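Small archaeal modifier protein 1 (Haloferax volcanii DS2, PDB 4HRO) acts as a ubiquitin-like modifier joined through its C-terminal glycine to lysines of target proteins, and carries sulfur in molybdenum cofactor biosynthesis. Local coordinates at residues 74-77 with 78-81. Residues are numbered along the deposited sequence; the frame is centred on the assembly and turned at random.
Sequences ATAA and GDEL. With CA (calcium ion), chain C; CA (calcium ion), chain D.
The carboxylate of D79 folds back over the main chain of A76, and two hydrogen bonds running in opposite senses record the closure. A76 N donates to D79 OD2 (2.8 Å, 154° at the hydrogen). It reaches that oxygen from above the carboxylate, 61° out of its plane. D79 N in turn donates to A76 O at 3.0 Å, tilted from the carbonyl plane; this bond closes a type II beta turn from A76 to D79. Its third position is G78, with the positive phi of that place, where a CB would clash with A77 O. The aspartate reaches A76 because CG lies beside its own backbone N, opposite the carbonyl carbon (chi1 -85°).

The two carboxylate oxygens have separate duties. D79 OD2 also rests 3.6 Å from T75 CB, the T75 and D79 side chains crossing nearly at right angles, and forms a salt bridge with R64. D79 OD1 accepts from a water at 2.6 Å, and the same water donates to A77 O, tying the side chain to the turn's backbone. With the carboxylate cut back to an alanine here, A76 N would probably lose its acceptor, R64 this charged mate and A77 O its water link to the side chain, although the backbone bond of the turn would remain.

Just before the turn, T75 O binds a calcium ion at 2.3 Å, and G27 O is another ligand; T75 OG1 hydrogen-bonds to A29 O and accepts from a calcium-bound water. E80 holds a second calcium through both carboxylate oxygens. In this beta-grasp fold the turn leads into strand 80-84, which lies between parallel strand 2-8 and antiparallel strand 61-64, while T75 packs on M4 of the former and on V31 of helix 31-41.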
loop_
_atom_site.group_PDB
_atom_site.type_symbol
_atom_site.label_atom_id
_atom_site.label_comp_id
_atom_site.label_asym_id
_atom_site.label_seq_id
_atom_site.Cartn_x
_atom_site.Cartn_y
_atom_site.Cartn_z
ATOM N N ALA A 74 -12.855 0.423 -0.815
ATOM C CA ALA A 74 -12.877 -1.016 -0.638
ATOM C C ALA A 74 -11.714 -1.704 -1.343
ATOM O O ALA A 74 -11.060 -1.126 -2.204
ATOM C CB ALA A 74 -14.202 -1.576 -1.159
ATOM N N THR A 75 -11.467 -2.936 -0.930
ATOM C CA THR A 75 -10.559 -3.826 -1.630
ATOM C C THR A 75 -11.270 -5.143 -1.879
ATOM O O THR A 75 -12.283 -5.451 -1.249
ATOM C CB THR A 75 -9.263 -4.110 -0.833
ATOM O OG1 THR A 75 -9.572 -4.776 0.398
ATOM C CG2 THR A 75 -8.480 -2.847 -0.588
ATOM N N ALA A 76 -10.703 -5.953 -2.761
ATOM C CA ALA A 76 -11.256 -7.262 -3.079
ATOM C C ALA A 76 -10.147 -8.235 -3.437
ATOM O O ALA A 76 -9.083 -7.846 -3.900
ATOM C CB ALA A 76 -12.253 -7.140 -4.219
ATOM N N ALA A 77 -10.430 -9.515 -3.249
ATOM C CA ALA A 77 -9.530 -10.576 -3.653
ATOM C C ALA A 77 -9.084 -10.385 -5.089
ATOM O O ALA A 77 -9.890 -10.075 -5.964
ATOM C CB ALA A 77 -10.213 -11.916 -3.488
ATOM N N GLY A 78 -7.781 -10.543 -5.301
ATOM C CA GLY A 78 -7.196 -10.407 -6.629
ATOM C C GLY A 78 -6.791 -8.989 -6.993
ATOM O O GLY A 78 -6.257 -8.761 -8.077
ATOM N N ASP A 79 -7.010 -8.010 -6.114
ATOM C CA ASP A 79 -6.686 -6.629 -6.442
ATOM C C ASP A 79 -5.188 -6.459 -6.708
ATOM O O ASP A 79 -4.339 -7.136 -6.115
ATOM C CB ASP A 79 -7.071 -5.666 -5.316
ATOM C CG ASP A 79 -8.509 -5.216 -5.348
ATOM O OD1 ASP A 79 -9.257 -5.509 -6.295
ATOM O OD2 ASP A 79 -8.875 -4.525 -4.373
ATOM N N GLU A 80 -4.898 -5.525 -7.603
ATOM C CA GLU A 80 -3.574 -5.060 -7.939
ATOM C C GLU A 80 -3.446 -3.647 -7.391
ATOM O O GLU A 80 -3.996 -2.689 -7.964
ATOM C CB GLU A 80 -3.398 -5.074 -9.460
ATOM C CG GLU A 80 -3.479 -6.486 -9.997
ATOM C CD GLU A 80 -3.537 -6.586 -11.504
ATOM O OE1 GLU A 80 -3.766 -5.598 -12.208
ATOM O OE2 GLU A 80 -3.386 -7.686 -12.050
ATOM N N LEU A 81 -2.752 -3.513 -6.267
ATOM C CA LEU A 81 -2.559 -2.227 -5.608
ATOM C C LEU A 81 -1.170 -1.732 -5.949
ATOM O O LEU A 81 -0.238 -2.525 -6.068
ATOM C CB LEU A 81 -2.725 -2.389 -4.086
ATOM C CG LEU A 81 -4.037 -3.060 -3.645
ATOM C CD1 LEU A 81 -4.063 -3.191 -2.116
ATOM C CD2 LEU A 81 -5.264 -2.346 -4.165
HETATM CA CA CA C . -3.617 -6.971 -14.312
HETATM CA CA CA D . -13.764 -6.128 0.435
HETATM O O HOH W 1 -11.474 -6.744 1.173
HETATM O O HOH W 2 -13.242 -4.003 1.407
HETATM O O HOH W 3 -10.054 -7.697 -7.556
HETATM O O HOH W 4 -4.851 -5.105 -15.158
HETATM O O HOH W 5 -14.287 -8.220 -0.501
HETATM O O HOH W 6 -15.989 -5.618 1.279
#